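Putative uncharacterized protein lp_3323 (Lactobacillus plantarum, PDB 3DC7) is of unknown function but, as a GDSL-like lipase/acylhydrolase of the SGNH hydrolase clan, probably hydrolyses ester or other acyl substrates. Local coordinates at residues A25-S30 with Q77-D82; M117-G122 with K132-A137; G122-W127 with Y173-L178. One frame throughout, in Å; residues are numbered along the deposited sequence.

Contact 1 of 3, residues A25-S30 with Q77-D82; sequences AWLGDS and QAIPED
Ala25, in strand 24-28, and Ile79, in the loop that runs from helix 72-75 to strand 85-89, have the nearest CA atoms of the two segments, 6.6 Å apart. Ala25 and Leu27 stand two residues apart and both start their side chains toward the loop, while Trp26 between them points to the other side of the sheet, where its ring meets His43 and Tyr42. Ile79 answers with two branches. Its CG2, anti to the backbone N, reaches the methyl of Ala25 (CG2 of Ile79 to CB of Ala25, 3.9 Å); its other arm, extended at chi2 (164°), carries CD1 to within 4.4 Å of CD2 of Leu27. The ring of Pro80 adds a flank, its CD 4.3 Å from CB of Ala25. Ile79 also touches Leu58 and Ile86, so it lies against the strands on both sides of 24-28 in the parallel sheet. Just beyond, Gly28-Asp29-Ser30 matches the GDS block that in this family usually carries the nucleophilic serine. About 140 Å² is buried, all three close pairs are carbon to carbon, and backbone bonds join Ala25 to Phe85 and Ala87, and Leu27 to Ala87. Between these two segments the hold is therefore apolar burial, with no directional bond; polar ties of the loop, such as Asp82 to Arg23 and Arg54, lie elsewhere.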
loop_
_atom_site.group_PDB
_atom_site.type_symbol
_atom_site.label_atom_id
_atom_site.label_comp_id
_atom_site.label_asym_id
_atom_site.label_seq_id
_atom_site.Cartn_x
_atom_site.Cartn_y
_atom_site.Cartn_z
ATOM N N ALA A 25 -12.311 -18.135 -10.476
ATOM C CA ALA A 25 -13.206 -18.677 -9.467
ATOM C C ALA A 25 -13.412 -17.606 -8.395
ATOM O O ALA A 25 -12.457 -17.026 -7.887
ATOM C CB ALA A 25 -12.626 -19.941 -8.869
ATOM N N TRP A 26 -14.666 -17.371 -8.048
ATOM C CA TRP A 26 -15.049 -16.271 -7.169
ATOM C C TRP A 26 -15.660 -16.814 -5.886
ATOM O O TRP A 26 -16.787 -17.302 -5.886
ATOM C CB TRP A 26 -16.046 -15.373 -7.900
ATOM C CG TRP A 26 -15.559 -14.929 -9.271
ATOM C CD1 TRP A 26 -15.847 -15.515 -10.471
ATOM C CD2 TRP A 26 -14.717 -13.803 -9.567
ATOM N NE1 TRP A 26 -15.243 -14.825 -11.498
ATOM C CE2 TRP A 26 -14.540 -13.772 -10.974
ATOM C CE3 TRP A 26 -14.091 -12.822 -8.784
ATOM C CZ2 TRP A 26 -13.757 -12.803 -11.613
ATOM C CZ3 TRP A 26 -13.311 -11.841 -9.430
ATOM C CH2 TRP A 26 -13.154 -11.847 -10.825
ATOM N N LEU A 27 -14.899 -16.750 -4.797
ATOM C CA LEU A 27 -15.367 -17.245 -3.502
ATOM C C LEU A 27 -15.801 -16.080 -2.630
ATOM O O LEU A 27 -15.010 -15.178 -2.368
ATOM C CB LEU A 27 -14.259 -18.057 -2.820
ATOM C CG LEU A 27 -14.510 -18.665 -1.435
ATOM C CD1 LEU A 27 -15.597 -19.732 -1.468
ATOM C CD2 LEU A 27 -13.200 -19.222 -0.841
ATOM N N GLY A 28 -17.054 -16.086 -2.183
ATOM C CA GLY A 28 -17.557 -14.985 -1.364
ATOM C C GLY A 28 -18.933 -15.140 -0.751
ATOM O O GLY A 28 -19.428 -16.237 -0.568
ATOM N N ASP A 29 -19.541 -14.004 -0.428
ATOM C CA ASP A 29 -20.848 -13.954 0.209
ATOM C C ASP A 29 -21.904 -13.470 -0.792
ATOM O O ASP A 29 -21.822 -13.808 -1.973
ATOM C CB ASP A 29 -20.801 -13.120 1.500
ATOM C CG ASP A 29 -20.021 -11.800 1.340
ATOM O OD1 ASP A 29 -20.304 -11.027 0.387
ATOM O OD2 ASP A 29 -19.125 -11.526 2.184
ATOM N N SER A 30 -22.891 -12.703 -0.334
ATOM C CA SER A 30 -23.988 -12.263 -1.199
ATOM C C SER A 30 -23.590 -11.264 -2.296
ATOM O O SER A 30 -24.263 -11.163 -3.335
ATOM C CB SER A 30 -25.093 -11.639 -0.365
ATOM O OG SER A 30 -26.147 -11.238 -1.221
ATOM N N GLN A 77 -12.691 -25.599 -0.844
ATOM C CA GLN A 77 -12.323 -26.922 -1.361
ATOM C C GLN A 77 -13.178 -27.314 -2.567
ATOM O O GLN A 77 -12.873 -28.294 -3.254
ATOM C CB GLN A 77 -12.416 -27.979 -0.255
ATOM C CG GLN A 77 -11.614 -27.609 0.991
ATOM C CD GLN A 77 -11.459 -28.732 2.015
ATOM O OE1 GLN A 77 -10.432 -28.821 2.693
ATOM N NE2 GLN A 77 -12.480 -29.571 2.157
ATOM N N ALA A 78 -14.223 -26.524 -2.833
ATOM C CA ALA A 78 -15.069 -26.699 -4.027
ATOM C C ALA A 78 -14.592 -25.913 -5.257
ATOM O O ALA A 78 -15.182 -26.030 -6.336
ATOM C CB ALA A 78 -16.532 -26.345 -3.709
ATOM N N ILE A 79 -13.551 -25.099 -5.087
ATOM C CA ILE A 79 -12.929 -24.384 -6.208
ATOM C C ILE A 79 -12.414 -25.427 -7.220
ATOM O O ILE A 79 -11.752 -26.400 -6.830
ATOM C CB ILE A 79 -11.795 -23.403 -5.720
ATOM C CG1 ILE A 79 -12.380 -22.254 -4.879
ATOM C CG2 ILE A 79 -10.988 -22.833 -6.880
ATOM C CD1 ILE A 79 -11.327 -21.477 -4.058
ATOM N N PRO A 80 -12.750 -25.247 -8.515
ATOM C CA PRO A 80 -12.307 -26.176 -9.576
ATOM C C PRO A 80 -10.789 -26.342 -9.612
ATOM O O PRO A 80 -10.047 -25.362 -9.421
ATOM C CB PRO A 80 -12.776 -25.488 -10.853
ATOM C CG PRO A 80 -13.879 -24.586 -10.425
ATOM C CD PRO A 80 -13.574 -24.144 -9.050
ATOM N N GLU A 81 -10.328 -27.566 -9.852
ATOM C CA GLU A 81 -8.884 -27.861 -9.859
ATOM C C GLU A 81 -8.073 -27.059 -10.911
ATOM O O GLU A 81 -6.892 -26.756 -10.700
ATOM C CB GLU A 81 -8.632 -29.373 -9.960
ATOM C CG GLU A 81 -8.356 -30.029 -8.592
ATOM C CD GLU A 81 -9.190 -31.295 -8.314
ATOM O OE1 GLU A 81 -9.472 -32.070 -9.264
ATOM O OE2 GLU A 81 -9.556 -31.522 -7.128
ATOM N N ASP A 82 -8.718 -26.700 -12.018
ATOM C CA ASP A 82 -8.050 -25.929 -13.074
ATOM C C ASP A 82 -8.464 -24.443 -13.121
ATOM O O ASP A 82 -8.433 -23.804 -14.180
ATOM C CB ASP A 82 -8.252 -26.606 -14.435
ATOM C CG ASP A 82 -9.710 -26.684 -14.835
ATOM O OD1 ASP A 82 -10.586 -26.707 -13.937
ATOM O OD2 ASP A 82 -9.978 -26.733 -16.058
#

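Contact 2 of 3, residues M117-G122 with K132-A137; sequences MMLLTG and KLFISA
Helix 112-126 covers strand 132-136 of the central parallel sheet, and the two meet where Leu119 and Leu120 close on the ring of Phe134. The far end of that ring does the touching. CD1 of Leu119 comes to 3.4 Å from CZ of Phe134 and 3.9 Å from its CE1, the two side chains running alongside each other in opposite directions. Leu120 arrives at the neighbouring part of the rim, with CD2 3.4 Å from CE2 of Phe134; both leucine methyls approach obliquely. Phe134 was modelled in two conformers, so the tightness of these approaches is doubtful, although the pairing of residues is clear for the conformer described. The CB of Leu120 does not head for the strand: with CG anti to the carbonyl carbon (chi1 -69°), this torsion swings CD2 over to the ring. In topology the helix belongs to the beta-alpha-beta crossover linking strand 85-89 to its parallel neighbour 132-136, and Val88 on the first strand touches both Leu119 and Phe134. Thr170 of helix 159-173 and Val175 also pack on the phenylalanine. Within helix 112-126, the carbonyl of selenomethionine Met117 is gripped twice: Thr121 N donates at 2.9 Å to Met117 O, and Thr121 OG1 donates to the same oxygen at 2.7 Å from the opposite face of the carbonyl plane, which fixes the rotation of the threonine side chain.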
loop_
_atom_site.group_PDB
_atom_site.type_symbol
_atom_site.label_atom_id
_atom_site.label_comp_id
_atom_site.label_asym_id
_atom_site.label_seq_id
_atom_site.Cartn_x
_atom_site.Cartn_y
_atom_site.Cartn_z
HETATM N N MSE A 117 -6.213 -18.289 8.448
HETATM C CA MSE A 117 -5.029 -19.153 8.360
HETATM C C MSE A 117 -5.293 -20.456 7.593
HETATM O O MSE A 117 -4.513 -20.857 6.724
HETATM C CB MSE A 117 -4.469 -19.478 9.747
HETATM C CG MSE A 117 -3.303 -20.453 9.681
HETATM SE SE MSE A 117 -2.494 -20.812 11.407
HETATM C CE MSE A 117 -1.715 -19.036 11.808
HETATM N N MSE A 118 -6.397 -21.115 7.920
HETATM C CA MSE A 118 -6.729 -22.342 7.239
HETATM C C MSE A 118 -7.130 -22.107 5.794
HETATM O O MSE A 118 -6.735 -22.878 4.921
HETATM C CB MSE A 118 -7.788 -23.107 7.996
HETATM C CG MSE A 118 -7.213 -23.771 9.224
HETATM SE SE MSE A 118 -8.677 -24.297 10.346
HETATM C CE MSE A 118 -9.005 -26.044 9.500
ATOM N N LEU A 119 -7.892 -21.045 5.542
ATOM C CA LEU A 119 -8.248 -20.679 4.172
ATOM C C LEU A 119 -6.984 -20.455 3.337
ATOM O O LEU A 119 -6.799 -21.100 2.319
ATOM C CB LEU A 119 -9.117 -19.423 4.140
ATOM C CG LEU A 119 -10.167 -19.179 3.033
ATOM C CD1 LEU A 119 -10.346 -17.687 2.807
ATOM C CD2 LEU A 119 -9.880 -19.850 1.717
ATOM N N LEU A 120 -6.125 -19.551 3.796
ATOM C CA LEU A 120 -4.874 -19.216 3.118
ATOM C C LEU A 120 -3.914 -20.398 2.934
ATOM O O LEU A 120 -3.268 -20.495 1.895
ATOM C CB LEU A 120 -4.158 -18.075 3.854
ATOM C CG LEU A 120 -4.871 -16.729 3.744
ATOM C CD1 LEU A 120 -4.361 -15.743 4.787
ATOM C CD2 LEU A 120 -4.750 -16.180 2.328
ATOM N N THR A 121 -3.806 -21.269 3.936
ATOM C CA THR A 121 -2.989 -22.482 3.815
ATOM C C THR A 121 -3.588 -23.436 2.772
ATOM O O THR A 121 -2.887 -23.935 1.904
ATOM C CB THR A 121 -2.837 -23.205 5.168
ATOM O OG1 THR A 121 -2.296 -22.285 6.123
ATOM C CG2 THR A 121 -1.901 -24.418 5.042
ATOM N N GLY A 122 -4.898 -23.649 2.841
ATOM C CA GLY A 122 -5.603 -24.444 1.844
ATOM C C GLY A 122 -5.335 -24.003 0.418
ATOM O O GLY A 122 -5.034 -24.832 -0.454
ATOM N N LYS A 132 -3.824 -15.273 -6.936
ATOM C CA LYS A 132 -4.943 -15.100 -6.014
ATOM C C LYS A 132 -4.949 -13.705 -5.444
ATOM O O LYS A 132 -3.898 -13.112 -5.229
ATOM C CB LYS A 132 -4.829 -16.055 -4.820
ATOM C CG LYS A 132 -4.490 -17.458 -5.168
ATOM C CD LYS A 132 -4.005 -18.208 -3.954
ATOM C CE LYS A 132 -3.527 -19.566 -4.385
ATOM N NZ LYS A 132 -2.167 -19.449 -4.967
ATOM N N LEU A 133 -6.139 -13.195 -5.168
ATOM C CA LEU A 133 -6.239 -12.013 -4.339
ATOM C C LEU A 133 -7.380 -12.079 -3.325
ATOM O O LEU A 133 -8.382 -12.777 -3.530
ATOM C CB LEU A 133 -6.266 -10.717 -5.168
ATOM C CG LEU A 133 -7.359 -10.279 -6.144
ATOM C CD1 LEU A 133 -8.705 -10.792 -5.777
ATOM C CD2 LEU A 133 -7.414 -8.773 -6.169
ATOM N N PHE A 134 -7.203 -11.352 -2.226
ATOM C CA PHE A 134 -8.212 -11.201 -1.188
ATOM C C PHE A 134 -8.832 -9.824 -1.280
ATOM O O PHE A 134 -8.117 -8.821 -1.316
ATOM C CB PHE A 134 -7.587 -11.393 0.195
ATOM C CG PHE A 134 -7.772 -12.770 0.751
ATOM C CD1 PHE A 134 -8.478 -12.964 1.928
ATOM C CD2 PHE A 134 -7.256 -13.882 0.083
ATOM C CE1 PHE A 134 -8.662 -14.240 2.447
ATOM C CE2 PHE A 134 -7.442 -15.165 0.591
ATOM C CZ PHE A 134 -8.144 -15.341 1.771
ATOM N N ILE A 135 -10.160 -9.782 -1.333
ATOM C CA ILE A 135 -10.895 -8.518 -1.407
ATOM C C ILE A 135 -11.681 -8.335 -0.112
ATOM O O ILE A 135 -12.466 -9.201 0.258
ATOM C CB ILE A 135 -11.854 -8.479 -2.625
ATOM C CG1 ILE A 135 -11.090 -8.779 -3.928
ATOM C CG2 ILE A 135 -12.514 -7.134 -2.711
ATOM C CD1 ILE A 135 -11.977 -9.226 -5.058
ATOM N N SER A 136 -11.458 -7.224 0.586
ATOM C CA SER A 136 -12.279 -6.913 1.767
ATOM C C SER A 136 -13.235 -5.747 1.496
ATOM O O SER A 136 -12.915 -4.838 0.726
ATOM C CB SER A 136 -11.403 -6.636 2.980
ATOM O OG SER A 136 -10.579 -5.508 2.762
ATOM N N ALA A 137 -14.391 -5.775 2.150
ATOM C CA ALA A 137 -15.536 -4.929 1.808
ATOM C C ALA A 137 -15.438 -3.467 2.204
ATOM O O ALA A 137 -14.688 -3.088 3.096
ATOM C CB ALA A 137 -16.808 -5.523 2.388
#

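Contact 3 of 3, residues G122-W127 with Y173-L178; sequences GLQTNW and YGVPHL
Gln124 and Tyr173 carry the one hydrogen bond between the two segments: NE2 of Gln124 donates to the backbone O of Tyr173 at 2.8 Å. The bond is bent at the hydrogen, with an N-H...O angle of 138°, and the donor lies slightly out of the carbonyl plane. The side chain gets there by folding at chi2 (-63°), which turns the amide toward the 173-178 segment. The other end of the amide is also engaged, OE1 of Gln124 accepting from NZ of Lys132. With a donor on one side and an acceptor on the other, the amide is held against a flip, and NE2 has a further, weak bond to Gly185 O of the second subunit. The accepting carbonyl belongs to the residue just before Gly174, whose positive phi (77°) and two bonds back into the last turn form a Schellman motif.

A second polar group acts inside helix 112-126. Asn126 ND2 donates to Gly122 O at 2.9 Å, and the backbone N of Asn126 reaches that same carbonyl at 3.0 Å, so the side chain doubles a main-chain helix bond near the helix end.

Van der Waals contact is slighter. CG of Gln124 lies 4.3 Å from CD2 of Tyr173, oblique to the ring, and a methyl of Val175 lies beside the amide nitrogen, with CG2 of Val175 3.9 Å from NE2 of Gln124.

The contact thus ties the end of helix 112-126 to the turn by which helix 159-173 passes into strand 177-179, the sheet neighbour of strand 132-136, where Ile190 of the second subunit packs on both Thr125 and Tyr173.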
loop_
_atom_site.group_PDB
_atom_site.type_symbol
_atom_site.label_atom_id
_atom_site.label_comp_id
_atom_site.label_asym_id
_atom_site.label_seq_id
_atom_site.Cartn_x
_atom_site.Cartn_y
_atom_site.Cartn_z
ATOM N N GLY A 122 -4.898 -23.649 2.841
ATOM C CA GLY A 122 -5.603 -24.444 1.844
ATOM C C GLY A 122 -5.335 -24.003 0.418
ATOM O O GLY A 122 -5.034 -24.832 -0.454
ATOM N N LEU A 123 -5.436 -22.696 0.179
ATOM C CA LEU A 123 -5.295 -22.145 -1.168
ATOM C C LEU A 123 -3.881 -22.299 -1.724
ATOM O O LEU A 123 -3.705 -22.604 -2.908
ATOM C CB LEU A 123 -5.701 -20.673 -1.191
ATOM C CG LEU A 123 -7.178 -20.331 -0.981
ATOM C CD1 LEU A 123 -7.363 -18.850 -0.691
ATOM C CD2 LEU A 123 -8.011 -20.751 -2.174
ATOM N N GLN A 124 -2.886 -22.070 -0.867
ATOM C CA GLN A 124 -1.485 -22.067 -1.276
ATOM C C GLN A 124 -0.966 -23.487 -1.448
ATOM O O GLN A 124 -0.078 -23.727 -2.260
ATOM C CB GLN A 124 -0.608 -21.320 -0.262
ATOM C CG GLN A 124 -0.847 -19.815 -0.143
ATOM C CD GLN A 124 -0.553 -19.049 -1.432
ATOM O OE1 GLN A 124 -1.122 -19.346 -2.480
ATOM N NE2 GLN A 124 0.324 -18.047 -1.350
ATOM N N THR A 125 -1.537 -24.417 -0.675
ATOM C CA THR A 125 -1.193 -25.826 -0.749
ATOM C C THR A 125 -1.751 -26.424 -2.021
ATOM O O THR A 125 -1.031 -27.116 -2.737
ATOM C CB THR A 125 -1.719 -26.587 0.472
ATOM O OG1 THR A 125 -1.159 -26.003 1.655
ATOM C CG2 THR A 125 -1.344 -28.055 0.414
ATOM N N ASN A 126 -3.014 -26.127 -2.329
ATOM C CA ASN A 126 -3.689 -26.816 -3.442
ATOM C C ASN A 126 -3.646 -26.125 -4.800
ATOM O O ASN A 126 -3.832 -26.772 -5.814
ATOM C CB ASN A 126 -5.117 -27.197 -3.049
ATOM C CG ASN A 126 -5.145 -28.171 -1.888
ATOM O OD1 ASN A 126 -4.828 -29.354 -2.054
ATOM N ND2 ASN A 126 -5.491 -27.678 -0.699
ATOM N N TRP A 127 -3.420 -24.816 -4.814
ATOM C CA TRP A 127 -3.223 -24.064 -6.064
ATOM C C TRP A 127 -1.949 -23.200 -5.960
ATOM O O TRP A 127 -2.015 -21.969 -6.008
ATOM C CB TRP A 127 -4.437 -23.189 -6.362
ATOM C CG TRP A 127 -5.721 -23.948 -6.567
ATOM C CD1 TRP A 127 -6.220 -24.423 -7.755
ATOM C CD2 TRP A 127 -6.680 -24.301 -5.562
ATOM N NE1 TRP A 127 -7.424 -25.045 -7.543
ATOM C CE2 TRP A 127 -7.730 -24.989 -6.210
ATOM C CE3 TRP A 127 -6.755 -24.102 -4.177
ATOM C CZ2 TRP A 127 -8.840 -25.484 -5.518
ATOM C CZ3 TRP A 127 -7.855 -24.593 -3.493
ATOM C CH2 TRP A 127 -8.882 -25.279 -4.166
ATOM N N TYR A 173 1.125 -15.051 3.906
ATOM C CA TYR A 173 1.037 -16.073 2.878
ATOM C C TYR A 173 1.384 -15.524 1.517
ATOM O O TYR A 173 1.365 -16.250 0.528
ATOM C CB TYR A 173 -0.355 -16.711 2.894
ATOM C CG TYR A 173 -0.555 -17.568 4.112
ATOM C CD1 TYR A 173 -0.916 -16.998 5.348
ATOM C CD2 TYR A 173 -0.338 -18.938 4.053
ATOM C CE1 TYR A 173 -1.077 -17.782 6.488
ATOM C CE2 TYR A 173 -0.499 -19.728 5.179
ATOM C CZ TYR A 173 -0.866 -19.145 6.389
ATOM O OH TYR A 173 -1.021 -19.942 7.490
ATOM N N GLY A 174 1.717 -14.237 1.482
ATOM C CA GLY A 174 2.120 -13.559 0.258
ATOM C C GLY A 174 0.981 -13.211 -0.672
ATOM O O GLY A 174 1.211 -12.874 -1.835
ATOM N N VAL A 175 -0.246 -13.273 -0.159
ATOM C CA VAL A 175 -1.429 -13.057 -0.979
ATOM C C VAL A 175 -1.799 -11.579 -1.061
ATOM O O VAL A 175 -2.139 -10.985 -0.050
ATOM C CB VAL A 175 -2.659 -13.858 -0.442
ATOM C CG1 VAL A 175 -3.905 -13.537 -1.276
ATOM C CG2 VAL A 175 -2.365 -15.333 -0.458
ATOM N N PRO A 176 -1.776 -10.996 -2.276
ATOM C CA PRO A 176 -2.161 -9.589 -2.423
ATOM C C PRO A 176 -3.534 -9.289 -1.819
ATOM O O PRO A 176 -4.430 -10.147 -1.805
ATOM C CB PRO A 176 -2.179 -9.385 -3.938
ATOM C CG PRO A 176 -1.174 -10.390 -4.450
ATOM C CD PRO A 176 -1.406 -11.600 -3.568
ATOM N N HIS A 177 -3.681 -8.087 -1.282
ATOM C CA HIS A 177 -4.910 -7.725 -0.603
ATOM C C HIS A 177 -5.432 -6.432 -1.181
ATOM O O HIS A 177 -4.780 -5.409 -1.068
ATOM C CB HIS A 177 -4.687 -7.602 0.918
ATOM C CG HIS A 177 -5.848 -6.992 1.654
ATOM N ND1 HIS A 177 -5.686 -6.060 2.656
ATOM C CD2 HIS A 177 -7.186 -7.169 1.522
ATOM C CE1 HIS A 177 -6.870 -5.695 3.117
ATOM N NE2 HIS A 177 -7.800 -6.352 2.444
ATOM N N LEU A 178 -6.600 -6.496 -1.813
ATOM C CA LEU A 178 -7.295 -5.315 -2.298
ATOM C C LEU A 178 -8.339 -4.862 -1.271
ATOM O O LEU A 178 -9.352 -5.541 -1.058
ATOM C CB LEU A 178 -7.969 -5.611 -3.644
ATOM C CG LEU A 178 -8.961 -4.592 -4.236
ATOM C CD1 LEU A 178 -8.376 -3.191 -4.343
ATOM C CD2 LEU A 178 -9.411 -5.063 -5.606
#

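All three contacts are largely buried and reach the same parallel sheet. Contact 2 lies deepest, its centre about 9 Å from that of the chain, against about 12 and 13 Å for contacts 1 and 3. Contacts 1 and 2 join their segments through carbon alone and merge, CD2 of Leu27 lying 4.2 Å from CD2 of Leu119. Contacts 2 and 3 share helix 112-126: contact 2 uses its leucines, whereas near its end Gln124 gives its NE2 to a carbonyl of the 173-178 segment. Both reach the second subunit, contact 3 with more residues; contact 1 meets none. Trp127 reaches back to contact 1, its NE1 probably hydrogen-bonded to Pro80 O at 3.2 Å.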